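Local coordinates for uncharacterized protein (Bacteroides ovatus, PDB 4IRT) that is of unknown function but is a putative neuraminidase, built on a BNR repeat-like fold of the beta-propeller clan, at residues His207-Ala212 / Pro264-Tyr269; Thr268-Pro273 / Arg281-Asp286; Pro317-Val320 / Glu325-Tyr328. All blocks are in the same frame, centred on the assembly; numbering follows the deposited sequence.

Interaction 1: residues His207-Ala212 / Pro264-Tyr269; sequences HDICYA and PYIATY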
loop_
_atom_site.group_PDB
_atom_site.type_symbol
_atom_site.label_atom_id
_atom_site.label_comp_id
_atom_site.label_asym_id
_atom_site.label_seq_id
_atom_site.Cartn_x
_atom_site.Cartn_y
_atom_site.Cartn_z
ATOM N N HIS A 207 -12.579 -5.948 -12.736
ATOM C CA HIS A 207 -13.879 -5.327 -12.608
ATOM C C HIS A 207 -14.297 -5.187 -11.157
ATOM O O HIS A 207 -13.937 -6.022 -10.317
ATOM C CB HIS A 207 -14.929 -6.113 -13.399
ATOM C CG HIS A 207 -15.089 -7.544 -12.975
ATOM N ND1 HIS A 207 -16.051 -7.948 -12.072
ATOM C CD2 HIS A 207 -14.443 -8.667 -13.363
ATOM C CE1 HIS A 207 -15.982 -9.260 -11.914
ATOM N NE2 HIS A 207 -15.010 -9.722 -12.685
ATOM N N ASP A 208 -15.066 -4.122 -10.899
ATOM C CA ASP A 208 -15.711 -3.829 -9.611
ATOM C C ASP A 208 -14.750 -3.440 -8.483
ATOM O O ASP A 208 -13.555 -3.735 -8.531
ATOM C CB ASP A 208 -16.587 -5.026 -9.162
ATOM C CG ASP A 208 -17.706 -5.320 -10.142
ATOM O OD1 ASP A 208 -18.435 -4.380 -10.552
ATOM O OD2 ASP A 208 -17.863 -6.504 -10.522
ATOM N N ILE A 209 -15.302 -2.725 -7.506
ATOM C CA ILE A 209 -14.650 -2.428 -6.239
ATOM C C ILE A 209 -15.548 -2.897 -5.108
ATOM O O ILE A 209 -16.694 -2.418 -4.964
ATOM C CB ILE A 209 -14.338 -0.917 -6.071
ATOM C CG1 ILE A 209 -13.544 -0.405 -7.294
ATOM C CG2 ILE A 209 -13.566 -0.684 -4.770
ATOM C CD1 ILE A 209 -13.086 1.043 -7.225
ATOM N N CYS A 210 -15.019 -3.795 -4.289
ATOM C CA CYS A 210 -15.776 -4.425 -3.205
ATOM C C CYS A 210 -15.165 -4.048 -1.842
ATOM O O CYS A 210 -14.045 -3.586 -1.766
ATOM C CB CYS A 210 -15.780 -5.951 -3.368
ATOM S SG CYS A 210 -16.585 -6.548 -4.891
ATOM N N TYR A 211 -15.894 -4.296 -0.757
ATOM C CA TYR A 211 -15.505 -3.776 0.549
ATOM C C TYR A 211 -15.958 -4.698 1.679
ATOM O O TYR A 211 -17.023 -5.267 1.610
ATOM C CB TYR A 211 -16.128 -2.401 0.756
ATOM C CG TYR A 211 -15.867 -1.827 2.126
ATOM C CD1 TYR A 211 -14.652 -1.193 2.414
ATOM C CD2 TYR A 211 -16.815 -1.904 3.126
ATOM C CE1 TYR A 211 -14.396 -0.681 3.673
ATOM C CE2 TYR A 211 -16.557 -1.411 4.394
ATOM C CZ TYR A 211 -15.362 -0.773 4.660
ATOM O OH TYR A 211 -15.107 -0.221 5.899
ATOM N N ALA A 212 -15.144 -4.788 2.723
ATOM C CA ALA A 212 -15.539 -5.392 3.963
ATOM C C ALA A 212 -14.746 -4.772 5.089
ATOM O O ALA A 212 -13.701 -4.184 4.847
ATOM C CB ALA A 212 -15.293 -6.894 3.921
ATOM N N PRO A 264 -14.565 4.648 5.237
ATOM C CA PRO A 264 -13.502 4.203 4.315
ATOM C C PRO A 264 -13.431 5.047 3.064
ATOM O O PRO A 264 -14.472 5.472 2.549
ATOM C CB PRO A 264 -13.925 2.783 3.920
ATOM C CG PRO A 264 -15.456 2.852 3.994
ATOM C CD PRO A 264 -15.720 3.734 5.204
ATOM N N TYR A 265 -12.208 5.216 2.568
ATOM C CA TYR A 265 -11.901 5.956 1.360
ATOM C C TYR A 265 -10.970 5.107 0.502
ATOM O O TYR A 265 -10.003 4.568 1.019
ATOM C CB TYR A 265 -11.177 7.251 1.676
ATOM C CG TYR A 265 -12.012 8.256 2.406
ATOM C CD1 TYR A 265 -12.277 8.086 3.746
ATOM C CD2 TYR A 265 -12.530 9.360 1.762
ATOM C CE1 TYR A 265 -13.045 9.009 4.442
ATOM C CE2 TYR A 265 -13.310 10.286 2.442
ATOM C CZ TYR A 265 -13.567 10.100 3.783
ATOM O OH TYR A 265 -14.329 11.001 4.502
ATOM N N ILE A 266 -11.273 4.977 -0.794
ATOM C CA ILE A 266 -10.478 4.120 -1.702
ATOM C C ILE A 266 -10.002 4.952 -2.889
ATOM O O ILE A 266 -10.805 5.611 -3.508
ATOM C CB ILE A 266 -11.316 2.946 -2.224
ATOM C CG1 ILE A 266 -11.858 2.123 -1.054
ATOM C CG2 ILE A 266 -10.492 2.105 -3.206
ATOM C CD1 ILE A 266 -13.103 1.273 -1.327
ATOM N N ALA A 267 -8.705 4.921 -3.183
ATOM C CA ALA A 267 -8.115 5.713 -4.271
ATOM C C ALA A 267 -7.667 4.809 -5.408
ATOM O O ALA A 267 -6.974 3.806 -5.199
ATOM C CB ALA A 267 -6.945 6.529 -3.760
ATOM N N THR A 268 -8.093 5.145 -6.617
ATOM C CA THR A 268 -7.802 4.341 -7.776
ATOM C C THR A 268 -8.008 5.164 -9.034
ATOM O O THR A 268 -8.042 6.411 -8.975
ATOM C CB THR A 268 -8.626 3.007 -7.800
ATOM O OG1 THR A 268 -8.168 2.185 -8.863
ATOM C CG2 THR A 268 -10.138 3.271 -7.993
ATOM N N TYR A 269 -8.071 4.477 -10.186
ATOM C CA TYR A 269 -8.389 5.127 -11.444
ATOM C C TYR A 269 -9.146 4.213 -12.421
ATOM O O TYR A 269 -9.099 2.994 -12.317
ATOM C CB TYR A 269 -7.157 5.763 -12.115
ATOM C CG TYR A 269 -6.029 4.833 -12.584
ATOM C CD1 TYR A 269 -6.170 4.045 -13.724
ATOM C CD2 TYR A 269 -4.819 4.792 -11.903
ATOM C CE1 TYR A 269 -5.142 3.218 -14.159
ATOM C CE2 TYR A 269 -3.756 3.972 -12.324
ATOM C CZ TYR A 269 -3.925 3.183 -13.438
ATOM O OH TYR A 269 -2.911 2.371 -13.887
#
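Two neighbouring blades of a beta-propeller meet here, sheet against sheet, where Ile209 and Tyr211 pack on Pro264, Ile266 and Thr268. The strand segments 207-212 and 264-269 belong to separate four-stranded antiparallel sheets. Their axes come within 10.1 Å and their directions differ by 151°. No hydrogen bond joins the two segments; side chains alone make the contact. Ile209 supplies two carbons to it. Its CG2 lies 4.0 Å from CD1 of Ile266, and the two isoleucines run antiparallel alongside one another. Its CD1 meets CG2 of Thr268 tip to tip at 3.8 Å. The Ile209 CG1 branch stands beside the backbone N (chi1 -53°) and runs on extended through chi2, which carries CD1 out to the threonine methyl. Thr268 presents that methyl because its own chi1 (-172°) sets OG1 anti to the backbone N and CG2 between N and the carbonyl carbon. At the other end of the contact the Tyr211 side chain lies nearly perpendicular to Pro264. CB of Pro264 approaches CE1 of the Tyr211 ring obliquely at 3.5 Å. CG of the same proline lies 3.6 Å from Tyr211 OH. That hydroxyl is not left to the apolar proline, since it is hydrogen-bonded to His192 ND1 and Arg213 NH1. All five touching residues are buried. Within its own blade, strand 206-214 runs between strands 191-198 and 239-242. Strand 191-198 also takes part in the packing, with His192 against Pro264 and Ser194 against Ile266. On the far side of strand 264-271, Tyr265 and Ala267 rest on Ile319 of strand 318-322, in the following blade.

Interaction 2: residues Thr268-Pro273 / Arg281-Asp286; sequences TYWREP and RIVWND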
loop_
_atom_site.group_PDB
_atom_site.type_symbol
_atom_site.label_atom_id
_atom_site.label_comp_id
_atom_site.label_asym_id
_atom_site.label_seq_id
_atom_site.Cartn_x
_atom_site.Cartn_y
_atom_site.Cartn_z
ATOM N N THR A 268 -8.093 5.145 -6.617
ATOM C CA THR A 268 -7.802 4.341 -7.776
ATOM C C THR A 268 -8.008 5.164 -9.034
ATOM O O THR A 268 -8.042 6.411 -8.975
ATOM C CB THR A 268 -8.626 3.007 -7.800
ATOM O OG1 THR A 268 -8.168 2.185 -8.863
ATOM C CG2 THR A 268 -10.138 3.271 -7.993
ATOM N N TYR A 269 -8.071 4.477 -10.186
ATOM C CA TYR A 269 -8.389 5.127 -11.444
ATOM C C TYR A 269 -9.146 4.213 -12.421
ATOM O O TYR A 269 -9.099 2.994 -12.317
ATOM C CB TYR A 269 -7.157 5.763 -12.115
ATOM C CG TYR A 269 -6.029 4.833 -12.584
ATOM C CD1 TYR A 269 -6.170 4.045 -13.724
ATOM C CD2 TYR A 269 -4.819 4.792 -11.903
ATOM C CE1 TYR A 269 -5.142 3.218 -14.159
ATOM C CE2 TYR A 269 -3.756 3.972 -12.324
ATOM C CZ TYR A 269 -3.925 3.183 -13.438
ATOM O OH TYR A 269 -2.911 2.371 -13.887
ATOM N N TRP A 270 -9.893 4.845 -13.318
ATOM C CA TRP A 270 -10.578 4.194 -14.434
ATOM C C TRP A 270 -11.081 5.282 -15.409
ATOM O O TRP A 270 -11.112 6.462 -15.065
ATOM C CB TRP A 270 -11.717 3.273 -13.922
ATOM C CG TRP A 270 -12.919 4.023 -13.312
ATOM C CD1 TRP A 270 -13.958 4.605 -13.994
ATOM C CD2 TRP A 270 -13.223 4.183 -11.919
ATOM N NE1 TRP A 270 -14.863 5.151 -13.112
ATOM C CE2 TRP A 270 -14.436 4.910 -11.835
ATOM C CE3 TRP A 270 -12.607 3.763 -10.740
ATOM C CZ2 TRP A 270 -15.012 5.243 -10.622
ATOM C CZ3 TRP A 270 -13.186 4.129 -9.522
ATOM C CH2 TRP A 270 -14.359 4.847 -9.479
ATOM N N ARG A 271 -11.480 4.887 -16.620
ATOM C CA ARG A 271 -11.943 5.861 -17.632
ATOM C C ARG A 271 -13.450 6.135 -17.615
ATOM O O ARG A 271 -14.262 5.316 -17.155
ATOM C CB ARG A 271 -11.538 5.446 -19.058
ATOM C CG ARG A 271 -12.263 4.229 -19.633
ATOM C CD ARG A 271 -11.889 3.988 -21.105
ATOM N NE ARG A 271 -12.520 2.747 -21.566
ATOM C CZ ARG A 271 -13.778 2.650 -22.002
ATOM N NH1 ARG A 271 -14.562 3.720 -22.076
ATOM N NH2 ARG A 271 -14.285 1.463 -22.336
ATOM N N GLU A 272 -13.818 7.322 -18.077
ATOM C CA GLU A 272 -15.224 7.604 -18.412
ATOM C C GLU A 272 -15.691 6.727 -19.589
ATOM O O GLU A 272 -14.887 6.355 -20.452
ATOM C CB GLU A 272 -15.403 9.089 -18.753
ATOM C CG GLU A 272 -15.143 10.034 -17.615
ATOM C CD GLU A 272 -16.150 9.875 -16.497
ATOM O OE1 GLU A 272 -16.017 8.926 -15.688
ATOM O OE2 GLU A 272 -17.083 10.709 -16.439
ATOM N N PRO A 273 -17.006 6.415 -19.651
ATOM C CA PRO A 273 -17.492 5.581 -20.741
ATOM C C PRO A 273 -17.219 6.202 -22.111
ATOM O O PRO A 273 -16.776 5.495 -23.028
ATOM C CB PRO A 273 -19.001 5.442 -20.484
ATOM C CG PRO A 273 -19.297 6.226 -19.251
ATOM C CD PRO A 273 -18.027 6.688 -18.631
ATOM N N ARG A 281 -9.681 8.690 -9.310
ATOM C CA ARG A 281 -10.944 8.611 -8.615
ATOM C C ARG A 281 -10.753 8.441 -7.130
ATOM O O ARG A 281 -9.774 7.856 -6.692
ATOM C CB ARG A 281 -11.698 7.357 -9.078
ATOM C CG ARG A 281 -11.753 7.216 -10.579
ATOM C CD ARG A 281 -12.730 8.176 -11.239
ATOM N NE ARG A 281 -12.687 8.036 -12.703
ATOM C CZ ARG A 281 -13.677 8.346 -13.542
ATOM N NH1 ARG A 281 -14.790 8.864 -13.065
ATOM N NH2 ARG A 281 -13.541 8.165 -14.858
ATOM N N ILE A 282 -11.750 8.879 -6.370
ATOM C CA ILE A 282 -11.917 8.461 -4.990
ATOM C C ILE A 282 -13.327 7.880 -4.787
ATOM O O ILE A 282 -14.303 8.393 -5.338
ATOM C CB ILE A 282 -11.596 9.633 -4.015
ATOM C CG1 ILE A 282 -11.436 9.120 -2.590
ATOM C CG2 ILE A 282 -12.645 10.742 -4.095
ATOM C CD1 ILE A 282 -10.707 10.080 -1.678
ATOM N N VAL A 283 -13.411 6.808 -3.999
ATOM C CA VAL A 283 -14.673 6.153 -3.652
ATOM C C VAL A 283 -14.698 6.083 -2.132
ATOM O O VAL A 283 -13.746 5.620 -1.522
ATOM C CB VAL A 283 -14.717 4.750 -4.261
ATOM C CG1 VAL A 283 -15.910 3.927 -3.794
ATOM C CG2 VAL A 283 -14.629 4.812 -5.772
ATOM N N TRP A 284 -15.792 6.496 -1.513
ATOM C CA TRP A 284 -15.887 6.479 -0.063
ATOM C C TRP A 284 -17.318 6.290 0.404
ATOM O O TRP A 284 -18.269 6.490 -0.373
ATOM C CB TRP A 284 -15.311 7.773 0.530
ATOM C CG TRP A 284 -16.231 8.995 0.443
ATOM C CD1 TRP A 284 -17.012 9.521 1.454
ATOM C CD2 TRP A 284 -16.457 9.828 -0.704
ATOM N NE1 TRP A 284 -17.708 10.618 0.988
ATOM C CE2 TRP A 284 -17.405 10.816 -0.326
ATOM C CE3 TRP A 284 -15.982 9.820 -2.027
ATOM C CZ2 TRP A 284 -17.841 11.790 -1.197
ATOM C CZ3 TRP A 284 -16.414 10.803 -2.882
ATOM C CH2 TRP A 284 -17.362 11.771 -2.460
ATOM N N ASN A 285 -17.450 5.879 1.658
ATOM C CA ASN A 285 -18.745 5.611 2.266
ATOM C C ASN A 285 -18.889 6.505 3.477
ATOM O O ASN A 285 -17.951 6.607 4.257
ATOM C CB ASN A 285 -18.841 4.153 2.698
ATOM C CG ASN A 285 -20.222 3.789 3.223
ATOM O OD1 ASN A 285 -20.520 3.979 4.403
ATOM N ND2 ASN A 285 -21.078 3.298 2.331
ATOM N N ASP A 286 -20.027 7.180 3.585
ATOM C CA ASP A 286 -20.271 8.184 4.638
ATOM C C ASP A 286 -21.014 7.617 5.861
ATOM O O ASP A 286 -21.400 8.356 6.792
ATOM C CB ASP A 286 -20.993 9.411 4.052
ATOM C CG ASP A 286 -22.372 9.096 3.516
ATOM O OD1 ASP A 286 -22.921 8.022 3.849
ATOM O OD2 ASP A 286 -22.915 9.938 2.757
#
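Arg281 lays its side chain across one face of the Trp270 indole. CB starts above the rim of the six-membered ring, 3.6 Å from Trp270 CZ3. CG sits almost straight above the centre of that ring, 3.4 Å from the centroid, in a CH-pi contact. A bend at chi2 (-74°) then turns the chain across the indole. It takes CD over Trp270 CE2 and CZ2, and NE on toward the five-membered ring. The guanidinium lies flat there as a cation-pi stack, its plane within 10° of the indole and CZ 3.4 Å from Trp270 NE1. NE and NH2 both bond to Trp270 O, side-on, from above the carbonyl plane. NH2 makes the shorter of these bonds, at 3.0 Å. NE also bonds to Gln279 O. Strands 264-271 and 278-285 form a beta hairpin at the middle of a four-stranded propeller blade. Thr268 and Arg281 are an antiparallel hydrogen-bonded pair, with Arg281 N to Thr268 O at 2.8 Å. The arginine thus spans from this pair to the loop beyond the strand. At its tip NH1 and NH2 grip one oxygen, Glu272 OE1, end-on in a salt bridge, the NH2 bond being 2.7 Å long. The carboxylate is turned 46° from the guanidinium plane. A leucine in place of Arg281 would probably leave Glu272 without its charge partner, Trp270 O without two donors, and the indole face without its flat cover. The rim of the indole meets a different residue: CG2 of Val283 lies near the ring plane, 3.7 Å from Trp270 CH2. Beyond the hairpin, Leu244, Gln292 and Ile209 also touch Trp270.

Interaction 3: residues Pro317-Val320 / Glu325-Tyr328; sequences PRIV and EVFY
The Tyr328 ring settles over the hollow between Pro317 and the Ile319 methyl on the opposite strand, bridging the backbone of Arg318. CG2 of Ile319 meets the ring obliquely, 3.3 Å from Tyr328 CD2. Pro317 CB approaches from the same side of the ring plane but across the ring, 3.6 Å from Tyr328 CE1, and its CG reaches the hydroxyl end. With CG anti to the backbone N (chi1 -166°), the ring is swung toward Pro317, and its hydroxyl bonds to Arg281 O in the neighbouring blade. The Ile319 methyl is itself a bump, lodged between Tyr328 and CG1 of Val326, 4.2 Å from CG2. Strands 318-322 and 325-330 form an antiparallel beta hairpin within a four-stranded propeller blade. Ile319 and Tyr328 are a non-hydrogen-bonded pair, Val320 and Phe327 a hydrogen-bonded one. The bond from Phe327 N to Val320 O is nearly straight, 3.0 Å long. On the face carrying Val320 and Phe327 the fit is looser: Val320 CG2 rests on Phe327 CB at 3.9 Å, and the phenyl edge turns toward Val320 O. On the other face, Ala267 meets Ile319 and Tyr328, and Ile282 packs on Ile319 and Val326.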
loop_
_atom_site.group_PDB
_atom_site.type_symbol
_atom_site.label_atom_id
_atom_site.label_comp_id
_atom_site.label_asym_id
_atom_site.label_seq_id
_atom_site.Cartn_x
_atom_site.Cartn_y
_atom_site.Cartn_z
ATOM N N PRO A 317 -2.402 5.596 -6.693
ATOM C CA PRO A 317 -2.364 6.675 -5.723
ATOM C C PRO A 317 -2.375 6.297 -4.255
ATOM O O PRO A 317 -2.714 5.163 -3.880
ATOM C CB PRO A 317 -3.630 7.450 -6.069
ATOM C CG PRO A 317 -4.594 6.388 -6.456
ATOM C CD PRO A 317 -3.756 5.417 -7.259
ATOM N N ARG A 318 -2.035 7.276 -3.425
ATOM C CA ARG A 318 -2.236 7.181 -1.964
ATOM C C ARG A 318 -3.050 8.386 -1.514
ATOM O O ARG A 318 -3.072 9.413 -2.198
ATOM C CB ARG A 318 -0.914 7.176 -1.189
ATOM C CG ARG A 318 0.003 5.967 -1.386
ATOM C CD ARG A 318 -0.312 4.889 -0.408
ATOM N NE ARG A 318 0.555 3.701 -0.416
ATOM C CZ ARG A 318 1.164 3.218 0.656
ATOM N NH1 ARG A 318 1.121 3.853 1.835
ATOM N NH2 ARG A 318 1.865 2.109 0.553
ATOM N N ILE A 319 -3.708 8.250 -0.364
ATOM C CA ILE A 319 -4.518 9.315 0.215
ATOM C C ILE A 319 -4.361 9.355 1.730
ATOM O O ILE A 319 -4.133 8.323 2.392
ATOM C CB ILE A 319 -6.025 9.145 -0.082
ATOM C CG1 ILE A 319 -6.497 7.707 0.224
ATOM C CG2 ILE A 319 -6.363 9.535 -1.505
ATOM C CD1 ILE A 319 -8.011 7.556 0.182
ATOM N N VAL A 320 -4.513 10.547 2.285
ATOM C CA VAL A 320 -4.830 10.671 3.713
ATOM C C VAL A 320 -6.034 11.597 3.839
ATOM O O VAL A 320 -6.259 12.461 2.983
ATOM C CB VAL A 320 -3.643 11.150 4.568
ATOM C CG1 VAL A 320 -2.519 10.103 4.539
ATOM C CG2 VAL A 320 -3.154 12.533 4.154
ATOM N N GLU A 325 -11.635 16.177 4.535
ATOM C CA GLU A 325 -10.591 16.839 3.776
ATOM C C GLU A 325 -9.621 15.758 3.268
ATOM O O GLU A 325 -9.217 14.885 4.006
ATOM C CB GLU A 325 -9.893 17.864 4.633
ATOM C CG GLU A 325 -8.735 18.546 3.960
ATOM C CD GLU A 325 -8.162 19.663 4.803
ATOM O OE1 GLU A 325 -8.287 19.641 6.051
ATOM O OE2 GLU A 325 -7.558 20.556 4.214
ATOM N N VAL A 326 -9.282 15.825 1.991
ATOM C CA VAL A 326 -8.497 14.783 1.352
ATOM C C VAL A 326 -7.244 15.346 0.700
ATOM O O VAL A 326 -7.300 16.326 -0.036
ATOM C CB VAL A 326 -9.334 14.047 0.274
ATOM C CG1 VAL A 326 -8.480 13.027 -0.457
ATOM C CG2 VAL A 326 -10.541 13.374 0.897
ATOM N N PHE A 327 -6.124 14.670 0.959
ATOM C CA PHE A 327 -4.874 14.889 0.265
ATOM C C PHE A 327 -4.568 13.626 -0.541
ATOM O O PHE A 327 -4.379 12.548 0.034
ATOM C CB PHE A 327 -3.776 15.151 1.289
ATOM C CG PHE A 327 -4.091 16.294 2.189
ATOM C CD1 PHE A 327 -4.865 16.109 3.324
ATOM C CD2 PHE A 327 -3.652 17.576 1.884
ATOM C CE1 PHE A 327 -5.178 17.168 4.166
ATOM C CE2 PHE A 327 -3.979 18.642 2.719
ATOM C CZ PHE A 327 -4.754 18.433 3.849
ATOM N N TYR A 328 -4.464 13.803 -1.853
ATOM C CA TYR A 328 -4.421 12.710 -2.827
ATOM C C TYR A 328 -3.112 12.800 -3.607
ATOM O O TYR A 328 -2.876 13.747 -4.365
ATOM C CB TYR A 328 -5.624 12.872 -3.740
ATOM C CG TYR A 328 -5.996 11.705 -4.637
ATOM C CD1 TYR A 328 -5.249 11.410 -5.771
ATOM C CD2 TYR A 328 -7.151 10.946 -4.387
ATOM C CE1 TYR A 328 -5.595 10.382 -6.599
ATOM C CE2 TYR A 328 -7.505 9.905 -5.217
ATOM C CZ TYR A 328 -6.715 9.626 -6.311
ATOM O OH TYR A 328 -7.104 8.613 -7.160
#

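In the fold
Following the chain, segment 207-212 comes first; 51 residues separate it from 264-269, its partner in interaction 1, in the next blade. That strand continues directly into interaction 2, which closes a short hairpin with strand 278-285. Interactions 1 and 2 overlap at Thr268 and Tyr269. None of the three nests inside another, and interaction 3 follows separately, closing a tighter hairpin in the blade after that. Ile266 N to Val283 O pairs strand 264-271, the second side of interaction 1, with strand 278-285; strand 206-214 stays in the sheet before. Packing of Ala267 on Pro317 and of Ile282 on Val326 joins the middle sheet to interaction 3, linking three successive blades.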